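Local coordinates for putative uncharacterized protein PH0242 (Pyrococcus horikoshii, PDB 3VU1), which is the C-terminal globular domain of an archaeal oligosaccharyltransferase-family protein of the AglB type, built largely of beta strands and modelled with a bound calcium ion, at residues G132-N137 and V143-Q148; R153-N158 and V194-S199; E427-R432 and P473-E478. All blocks are in the same frame, centred on the assembly; numbering follows the deposited sequence.

In the fold
Following the chain from its N terminus, contact 1 closes first, across the five residues that separate the two arms of a beta hairpin in the insert domain. Contact 2 opens soon afterwards and encloses 35 residues, among them both cysteines of the Cys164-Cys184 disulfide. Contact 3 comes much later and brackets 40 residues that include helix 448-460. The three stand in series, and none nests within or crosses another. Contacts 1 and 2 nevertheless share one sheet, with centres about 6 Å apart, because strands 142-148 and 153-159 are neighbours in it. Contact 3 belongs to the peripheral 2 region on the opposite side of the chain's centre, its centre about 57 Å from that of contact 1.

Contact 1. Residues G132-N137 and V143-Q148; sequences GNVYVN and VIKVIQ
Strands 134-137 and 143-148 run antiparallel, with short axes 4.6 Å apart at an angle of 172°, and Tyr135 faces Ile144 as their hydrogen-bonded pair. They are the two arms of a beta hairpin in the insert domain, and they illustrate how one such pair fixes the register while the flanking residues sort themselves onto the two faces. Tyr135 N donates to Ile144 O at 2.8 Å, and Ile144 N returns the bond to Tyr135 O at 2.7 Å.

Three valines gather on one face of the hairpin. Val143 serves both of its neighbours there with separate branches. Its CG1, anti to the backbone N (chi1 176°), meets CG1 of Val134 at 3.9 Å, the two side chains crossing at a slant. Its CG2 lies beside CG1 of Val136, also at 3.9 Å, in a non-hydrogen-bonded pair whose side chains run alongside each other and point the same way. Farther along this face Val134 CG2 rests against CB of Lys145, whose bent chain then carries its end away from the hairpin.

Tyr135 and Ile144 occupy the other face, where their CB atoms approach to 4.0 Å. Both also touch Thr128 of strand 125-130, the next strand of the sheet beyond Tyr135, and Ile144 packs on Ile155 of strand 153-159 on its other flank. The tyrosine hydroxyl hydrogen-bonds to the backbone O of Thr197. Near its root the same ring presents an edge to Ile144 O, which lies in the ring plane, 3.9 Å from Tyr135 CD1.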
loop_
_atom_site.group_PDB
_atom_site.type_symbol
_atom_site.label_atom_id
_atom_site.label_comp_id
_atom_site.label_asym_id
_atom_site.label_seq_id
_atom_site.Cartn_x
_atom_site.Cartn_y
_atom_site.Cartn_z
ATOM N N GLY A 132 0.359 -31.516 -9.226
ATOM C CA GLY A 132 -0.242 -32.558 -8.378
ATOM C C GLY A 132 0.638 -33.025 -7.239
ATOM O O GLY A 132 1.665 -33.632 -7.487
ATOM N N ASN A 133 0.260 -32.745 -5.992
ATOM C CA ASN A 133 1.037 -33.201 -4.803
ATOM C C ASN A 133 2.520 -32.781 -4.693
ATOM O O ASN A 133 3.181 -33.030 -3.680
ATOM C CB ASN A 133 0.924 -34.725 -4.623
ATOM C CG ASN A 133 -0.423 -35.143 -4.075
ATOM O OD1 ASN A 133 -1.464 -34.899 -4.693
ATOM N ND2 ASN A 133 -0.414 -35.771 -2.907
ATOM N N VAL A 134 3.031 -32.138 -5.728
ATOM C CA VAL A 134 4.427 -31.807 -5.828
ATOM C C VAL A 134 4.513 -30.450 -6.533
ATOM O O VAL A 134 3.628 -30.098 -7.333
ATOM C CB VAL A 134 5.155 -32.945 -6.586
ATOM C CG1 VAL A 134 6.208 -32.450 -7.562
ATOM C CG2 VAL A 134 5.768 -33.917 -5.596
ATOM N N TYR A 135 5.571 -29.692 -6.234
ATOM C CA TYR A 135 5.772 -28.359 -6.801
ATOM C C TYR A 135 7.101 -28.249 -7.513
ATOM O O TYR A 135 8.139 -28.562 -6.926
ATOM C CB TYR A 135 5.782 -27.334 -5.685
ATOM C CG TYR A 135 4.468 -27.166 -4.991
ATOM C CD1 TYR A 135 4.146 -27.946 -3.880
ATOM C CD2 TYR A 135 3.549 -26.220 -5.443
ATOM C CE1 TYR A 135 2.936 -27.797 -3.246
ATOM C CE2 TYR A 135 2.337 -26.059 -4.811
ATOM C CZ TYR A 135 2.040 -26.855 -3.722
ATOM O OH TYR A 135 0.843 -26.681 -3.100
ATOM N N VAL A 136 7.070 -27.764 -8.750
ATOM C CA VAL A 136 8.254 -27.773 -9.604
ATOM C C VAL A 136 8.612 -26.411 -10.174
ATOM O O VAL A 136 7.727 -25.569 -10.421
ATOM C CB VAL A 136 8.111 -28.749 -10.818
ATOM C CG1 VAL A 136 8.187 -30.200 -10.376
ATOM C CG2 VAL A 136 6.839 -28.484 -11.622
ATOM N N ASN A 137 9.923 -26.224 -10.358
ATOM C CA ASN A 137 10.500 -25.207 -11.235
ATOM C C ASN A 137 11.691 -25.826 -11.996
ATOM O O ASN A 137 12.833 -25.845 -11.500
ATOM C CB ASN A 137 10.911 -23.946 -10.454
ATOM C CG ASN A 137 11.398 -22.795 -11.354
ATOM O OD1 ASN A 137 11.839 -22.986 -12.504
ATOM N ND2 ASN A 137 11.340 -21.594 -10.816
ATOM N N VAL A 143 12.283 -29.125 -6.891
ATOM C CA VAL A 143 11.082 -29.914 -6.636
ATOM C C VAL A 143 10.788 -29.867 -5.157
ATOM O O VAL A 143 11.597 -30.331 -4.351
ATOM C CB VAL A 143 11.205 -31.399 -7.073
ATOM C CG1 VAL A 143 9.950 -32.170 -6.686
ATOM C CG2 VAL A 143 11.430 -31.524 -8.572
ATOM N N ILE A 144 9.635 -29.305 -4.803
ATOM C CA ILE A 144 9.194 -29.292 -3.414
ATOM C C ILE A 144 8.096 -30.337 -3.228
ATOM O O ILE A 144 7.138 -30.404 -4.016
ATOM C CB ILE A 144 8.670 -27.909 -2.985
ATOM C CG1 ILE A 144 9.745 -26.829 -3.164
ATOM C CG2 ILE A 144 8.203 -27.944 -1.540
ATOM C CD1 ILE A 144 9.156 -25.435 -3.294
ATOM N N LYS A 145 8.245 -31.158 -2.193
ATOM C CA LYS A 145 7.274 -32.212 -1.893
ATOM C C LYS A 145 7.103 -32.420 -0.398
ATOM O O LYS A 145 7.986 -32.073 0.394
ATOM C CB LYS A 145 7.653 -33.530 -2.589
ATOM C CG LYS A 145 8.943 -34.161 -2.110
ATOM C CD LYS A 145 9.795 -34.620 -3.288
ATOM C CE LYS A 145 9.299 -35.899 -3.952
ATOM N NZ LYS A 145 9.938 -36.079 -5.293
ATOM N N VAL A 146 5.952 -32.974 -0.019
ATOM C CA VAL A 146 5.723 -33.381 1.361
ATOM C C VAL A 146 6.141 -34.841 1.521
ATOM O O VAL A 146 5.737 -35.698 0.741
ATOM C CB VAL A 146 4.254 -33.231 1.762
ATOM C CG1 VAL A 146 4.144 -33.131 3.274
ATOM C CG2 VAL A 146 3.640 -32.010 1.099
ATOM N N ILE A 147 6.979 -35.108 2.515
ATOM C CA ILE A 147 7.401 -36.465 2.849
ATOM C C ILE A 147 6.732 -36.848 4.171
ATOM O O ILE A 147 6.597 -36.005 5.067
ATOM C CB ILE A 147 8.950 -36.564 2.990
ATOM C CG1 ILE A 147 9.689 -35.947 1.782
ATOM C CG2 ILE A 147 9.409 -37.997 3.264
ATOM C CD1 ILE A 147 9.457 -36.613 0.442
ATOM N N GLN A 148 6.285 -38.101 4.284
ATOM C CA GLN A 148 5.857 -38.652 5.580
ATOM C C GLN A 148 6.885 -39.648 6.088
ATOM O O GLN A 148 7.118 -40.672 5.460
ATOM C CB GLN A 148 4.480 -39.304 5.495
ATOM C CG GLN A 148 3.378 -38.357 5.039
ATOM C CD GLN A 148 2.141 -38.438 5.911
ATOM O OE1 GLN A 148 1.008 -38.353 5.417
ATOM N NE2 GLN A 148 2.351 -38.601 7.223
#

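Contact 2. Residues R153-N158 and V194-S199; sequences RRIAVN and VYLTPS
While Val194 and Leu196 turn inward to meet Val157 and Ile155, Tyr195 between them leaves the opposite side of its strand, and its OH is gripped by two hydrogen bonds, to Ala209 O and to Thr222 OG1. The polar anchorage thus falls on one side of strand 192-196 and the contact proper, wholly apolar, on the other, an instructive division of labour within a single strand.

Two pairs of methyl groups make the contact. Ile155 and Leu196 reach toward each other tip to tip, their CD1 atoms 3.8 Å apart. In Ile155 CG1 lies beside the backbone N (chi1 -59°), and a bend at chi2 (-62°) sets the terminal methyl against the leucine. Val157 and Val194 meet differently: they slide past one another in opposite directions and touch through their CG2 branches at 4.0 Å. The backbones stay well apart, with 8.3 Å between the CA atoms of Ile155 and Val194, and all four touching residues are buried.

In the order of the sheet four strands separate 192-196 from 153-159, so this direct meeting of side chains is consistent with a strongly curled, barrel-like sheet whose interior they share. Ser169 of strand 168-171 touches both Ile155 and Val194. Leu203 of strand 200-205 lies against Val194, and strand 142-148 adjoins 153-159, with a backbone hydrogen bond between Lys145 and Ala156.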
loop_
_atom_site.group_PDB
_atom_site.type_symbol
_atom_site.label_atom_id
_atom_site.label_comp_id
_atom_site.label_asym_id
_atom_site.label_seq_id
_atom_site.Cartn_x
_atom_site.Cartn_y
_atom_site.Cartn_z
ATOM N N ARG A 153 5.157 -35.306 9.311
ATOM C CA ARG A 153 5.287 -34.593 8.031
ATOM C C ARG A 153 6.520 -33.685 8.001
ATOM O O ARG A 153 6.915 -33.095 9.008
ATOM C CB ARG A 153 4.072 -33.695 7.817
ATOM C CG ARG A 153 2.750 -34.416 7.674
ATOM C CD ARG A 153 2.321 -34.443 6.221
ATOM N NE ARG A 153 0.871 -34.376 6.089
ATOM C CZ ARG A 153 0.131 -33.296 6.353
ATOM N NH1 ARG A 153 0.696 -32.171 6.782
ATOM N NH2 ARG A 153 -1.188 -33.341 6.198
ATOM N N ARG A 154 7.119 -33.548 6.830
ATOM C CA ARG A 154 8.173 -32.560 6.651
ATOM C C ARG A 154 8.181 -32.035 5.202
ATOM O O ARG A 154 7.646 -32.678 4.280
ATOM C CB ARG A 154 9.542 -33.109 7.101
ATOM C CG ARG A 154 10.244 -33.945 6.041
ATOM C CD ARG A 154 11.638 -34.429 6.432
ATOM N NE ARG A 154 12.290 -34.975 5.245
ATOM C CZ ARG A 154 12.226 -36.246 4.860
ATOM N NH1 ARG A 154 11.563 -37.138 5.592
ATOM N NH2 ARG A 154 12.836 -36.630 3.745
ATOM N N ILE A 155 8.759 -30.853 4.999
ATOM C CA ILE A 155 8.860 -30.343 3.651
ATOM C C ILE A 155 10.265 -30.596 3.151
ATOM O O ILE A 155 11.229 -30.297 3.831
ATOM C CB ILE A 155 8.429 -28.858 3.545
ATOM C CG1 ILE A 155 6.974 -28.678 4.005
ATOM C CG2 ILE A 155 8.612 -28.309 2.125
ATOM C CD1 ILE A 155 5.953 -29.427 3.182
ATOM N N ALA A 156 10.371 -31.186 1.968
ATOM C CA ALA A 156 11.665 -31.372 1.335
ATOM C C ALA A 156 11.778 -30.518 0.072
ATOM O O ALA A 156 10.947 -30.607 -0.831
ATOM C CB ALA A 156 11.895 -32.841 1.009
ATOM N N VAL A 157 12.815 -29.690 0.018
ATOM C CA VAL A 157 13.106 -28.904 -1.163
ATOM C C VAL A 157 14.358 -29.500 -1.760
ATOM O O VAL A 157 15.410 -29.491 -1.128
ATOM C CB VAL A 157 13.336 -27.415 -0.818
ATOM C CG1 VAL A 157 13.672 -26.609 -2.071
ATOM C CG2 VAL A 157 12.121 -26.824 -0.106
ATOM N N ASN A 158 14.230 -30.042 -2.970
ATOM C CA ASN A 158 15.366 -30.615 -3.696
ATOM C C ASN A 158 15.831 -29.650 -4.747
ATOM O O ASN A 158 15.039 -29.200 -5.599
ATOM C CB ASN A 158 14.999 -31.948 -4.353
ATOM C CG ASN A 158 14.425 -32.946 -3.367
ATOM O OD1 ASN A 158 13.324 -33.453 -3.559
ATOM N ND2 ASN A 158 15.157 -33.218 -2.293
ATOM N N VAL A 194 8.993 -21.714 3.281
ATOM C CA VAL A 194 8.180 -22.165 2.151
ATOM C C VAL A 194 6.736 -21.894 2.406
ATOM O O VAL A 194 6.278 -22.073 3.511
ATOM C CB VAL A 194 8.370 -23.643 1.829
ATOM C CG1 VAL A 194 7.347 -24.097 0.801
ATOM C CG2 VAL A 194 9.755 -23.876 1.275
ATOM N N TYR A 195 6.032 -21.414 1.390
ATOM C CA TYR A 195 4.578 -21.283 1.464
ATOM C C TYR A 195 3.944 -22.137 0.383
ATOM O O TYR A 195 4.249 -21.962 -0.811
ATOM C CB TYR A 195 4.130 -19.845 1.283
ATOM C CG TYR A 195 4.577 -18.907 2.374
ATOM C CD1 TYR A 195 4.126 -19.048 3.687
ATOM C CD2 TYR A 195 5.463 -17.855 2.088
ATOM C CE1 TYR A 195 4.542 -18.167 4.677
ATOM C CE2 TYR A 195 5.872 -16.974 3.064
ATOM C CZ TYR A 195 5.411 -17.124 4.352
ATOM O OH TYR A 195 5.839 -16.225 5.304
ATOM N N LEU A 196 3.084 -23.067 0.804
ATOM C CA LEU A 196 2.400 -23.962 -0.130
ATOM C C LEU A 196 0.966 -23.526 -0.304
ATOM O O LEU A 196 0.218 -23.463 0.667
ATOM C CB LEU A 196 2.471 -25.416 0.353
ATOM C CG LEU A 196 3.884 -26.013 0.406
ATOM C CD1 LEU A 196 3.853 -27.489 0.745
ATOM C CD2 LEU A 196 4.684 -25.785 -0.873
ATOM N N THR A 197 0.595 -23.196 -1.532
ATOM C CA THR A 197 -0.798 -22.855 -1.843
ATOM C C THR A 197 -1.322 -23.887 -2.852
ATOM O O THR A 197 -0.542 -24.696 -3.369
ATOM C CB THR A 197 -0.975 -21.413 -2.398
ATOM O OG1 THR A 197 -0.562 -21.353 -3.765
ATOM C CG2 THR A 197 -0.172 -20.393 -1.591
ATOM N N PRO A 198 -2.640 -23.866 -3.147
ATOM C CA PRO A 198 -3.120 -24.911 -4.036
ATOM C C PRO A 198 -2.380 -24.940 -5.365
ATOM O O PRO A 198 -2.265 -26.011 -5.957
ATOM C CB PRO A 198 -4.591 -24.532 -4.227
ATOM C CG PRO A 198 -4.948 -23.915 -2.912
ATOM C CD PRO A 198 -3.756 -23.042 -2.644
ATOM N N SER A 199 -1.853 -23.798 -5.815
ATOM C CA SER A 199 -1.236 -23.733 -7.154
ATOM C C SER A 199 0.198 -23.169 -7.257
ATOM O O SER A 199 0.859 -23.345 -8.291
ATOM C CB SER A 199 -2.150 -22.977 -8.102
ATOM O OG SER A 199 -2.392 -21.708 -7.558
#

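Contact 3. Residues E427-R432 and P473-E478; sequences EGIKLR and PVFIVE
The ring of Phe475 receives two methyl groups, both at an oblique angle: CD1 of Ile429 stands 4.0 Å from CE2, and CD1 of Leu431 lies 4.2 Å from CD2. Neighbouring atoms of the ring therefore serve two residues that are next but one in strand 428-431. The aromatic side chain crosses that of Ile429 at about a right angle and that of Leu431 at a slant. Phe475 has CG anti to its own carbonyl carbon (chi1 -68°), which directs the ring across to the other segment, and Leu431 reaches it through an extended branch (chi2 175°).

The example shows how one large ring can bridge strands that are not adjacent. The CA atoms of Ile429 and Phe475 are 9.0 Å apart, too far for backbone pairing, so the contact rests on side chains alone. Gly428 and Ile429 together face Ala387 in a G1 beta bulge. Gly428 adopts a positive phi there, just after the chain has turned a corner at Glu427.

Strand 385-401 pairs with both partners: backbone hydrogen bonds join Ile429 to Ala387 and Ile476 to Asp388. Leu377 and Val379 of strand 372-381 pack on Phe475, while Val381 of that strand and Ile438 of strand 434-443 touch Leu431, so the contact lies between strands of one antiparallel sheet in the peripheral 2 region, consistent with a sheet that folds round on itself.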
loop_
_atom_site.group_PDB
_atom_site.type_symbol
_atom_site.label_atom_id
_atom_site.label_comp_id
_atom_site.label_asym_id
_atom_site.label_seq_id
_atom_site.Cartn_x
_atom_site.Cartn_y
_atom_site.Cartn_z
ATOM N N GLU A 427 -5.821 30.679 1.869
ATOM C CA GLU A 427 -6.930 30.018 2.539
ATOM C C GLU A 427 -8.136 30.089 1.626
ATOM O O GLU A 427 -8.213 30.963 0.779
ATOM C CB GLU A 427 -7.274 30.722 3.845
ATOM C CG GLU A 427 -6.251 30.551 4.947
ATOM C CD GLU A 427 -6.753 31.006 6.312
ATOM O OE1 GLU A 427 -7.782 31.731 6.381
ATOM O OE2 GLU A 427 -6.102 30.635 7.323
ATOM N N GLY A 428 -9.059 29.146 1.787
ATOM C CA GLY A 428 -10.384 29.225 1.184
ATOM C C GLY A 428 -10.494 29.336 -0.311
ATOM O O GLY A 428 -11.344 30.055 -0.807
ATOM N N ILE A 429 -9.650 28.618 -1.042
ATOM C CA ILE A 429 -9.844 28.470 -2.481
ATOM C C ILE A 429 -11.061 27.593 -2.744
ATOM O O ILE A 429 -11.171 26.500 -2.189
ATOM C CB ILE A 429 -8.626 27.834 -3.169
ATOM C CG1 ILE A 429 -7.373 28.650 -2.864
ATOM C CG2 ILE A 429 -8.873 27.718 -4.671
ATOM C CD1 ILE A 429 -6.082 28.016 -3.335
ATOM N N LYS A 430 -11.974 28.072 -3.579
ATOM C CA LYS A 430 -13.126 27.276 -3.988
ATOM C C LYS A 430 -12.788 26.478 -5.224
ATOM O O LYS A 430 -12.752 27.028 -6.306
ATOM C CB LYS A 430 -14.350 28.167 -4.244
ATOM C CG LYS A 430 -15.240 28.417 -3.024
ATOM C CD LYS A 430 -16.460 29.257 -3.413
ATOM C CE LYS A 430 -17.754 28.792 -2.748
ATOM N NZ LYS A 430 -17.799 29.145 -1.301
ATOM N N LEU A 431 -12.535 25.184 -5.068
ATOM C CA LEU A 431 -12.313 24.309 -6.234
ATOM C C LEU A 431 -13.599 23.754 -6.853
ATOM O O LEU A 431 -14.570 23.478 -6.146
ATOM C CB LEU A 431 -11.389 23.158 -5.881
ATOM C CG LEU A 431 -10.030 23.572 -5.351
ATOM C CD1 LEU A 431 -9.282 22.316 -4.938
ATOM C CD2 LEU A 431 -9.272 24.330 -6.425
ATOM N N ARG A 432 -13.579 23.587 -8.176
ATOM C CA ARG A 432 -14.742 23.133 -8.959
ATOM C C ARG A 432 -14.404 21.817 -9.645
ATOM O O ARG A 432 -13.308 21.663 -10.185
ATOM C CB ARG A 432 -15.141 24.152 -10.056
ATOM C CG ARG A 432 -15.191 25.623 -9.646
ATOM C CD ARG A 432 -16.603 26.113 -9.341
ATOM N NE ARG A 432 -17.253 25.286 -8.323
ATOM C CZ ARG A 432 -18.432 24.674 -8.469
ATOM N NH1 ARG A 432 -19.140 24.803 -9.590
ATOM N NH2 ARG A 432 -18.907 23.935 -7.476
ATOM N N PRO A 473 3.279 21.994 -4.519
ATOM C CA PRO A 473 2.047 22.613 -4.108
ATOM C C PRO A 473 1.040 21.521 -3.738
ATOM O O PRO A 473 0.969 20.497 -4.410
ATOM C CB PRO A 473 1.620 23.364 -5.348
ATOM C CG PRO A 473 2.104 22.503 -6.447
ATOM C CD PRO A 473 3.433 22.000 -5.976
ATOM N N VAL A 474 0.308 21.725 -2.649
ATOM C CA VAL A 474 -0.579 20.707 -2.095
ATOM C C VAL A 474 -1.858 21.415 -1.654
ATOM O O VAL A 474 -1.801 22.435 -0.944
ATOM C CB VAL A 474 0.092 19.960 -0.897
ATOM C CG1 VAL A 474 -0.899 19.099 -0.137
ATOM C CG2 VAL A 474 1.240 19.093 -1.378
ATOM N N PHE A 475 -2.997 20.878 -2.096
ATOM C CA PHE A 475 -4.303 21.410 -1.729
ATOM C C PHE A 475 -4.892 20.588 -0.606
ATOM O O PHE A 475 -5.140 19.407 -0.796
ATOM C CB PHE A 475 -5.232 21.395 -2.928
ATOM C CG PHE A 475 -4.837 22.356 -3.997
ATOM C CD1 PHE A 475 -3.855 22.021 -4.939
ATOM C CD2 PHE A 475 -5.435 23.617 -4.069
ATOM C CE1 PHE A 475 -3.485 22.925 -5.944
ATOM C CE2 PHE A 475 -5.055 24.534 -5.061
ATOM C CZ PHE A 475 -4.083 24.181 -6.002
ATOM N N ILE A 476 -5.099 21.211 0.555
ATOM C CA ILE A 476 -5.668 20.530 1.725
ATOM C C ILE A 476 -7.155 20.845 1.898
ATOM O O ILE A 476 -7.545 21.995 1.902
ATOM C CB ILE A 476 -4.917 20.869 3.030
ATOM C CG1 ILE A 476 -3.439 20.505 2.913
ATOM C CG2 ILE A 476 -5.550 20.154 4.222
ATOM C CD1 ILE A 476 -3.190 19.100 2.435
ATOM N N VAL A 477 -7.971 19.805 2.034
ATOM C CA VAL A 477 -9.418 19.927 2.186
ATOM C C VAL A 477 -9.881 18.945 3.250
ATOM O O VAL A 477 -9.093 18.068 3.658
ATOM C CB VAL A 477 -10.139 19.588 0.875
ATOM C CG1 VAL A 477 -9.721 20.536 -0.235
ATOM C CG2 VAL A 477 -9.868 18.146 0.462
ATOM N N GLU A 478 -11.131 19.090 3.720
ATOM C CA GLU A 478 -11.809 18.000 4.450
ATOM C C GLU A 478 -12.104 16.972 3.396
ATOM O O GLU A 478 -12.860 17.234 2.459
ATOM C CB GLU A 478 -13.120 18.413 5.108
ATOM C CG GLU A 478 -12.994 18.837 6.564
ATOM C CD GLU A 478 -12.855 17.692 7.572
ATOM O OE1 GLU A 478 -11.806 17.636 8.261
ATOM O OE2 GLU A 478 -13.795 16.873 7.716
#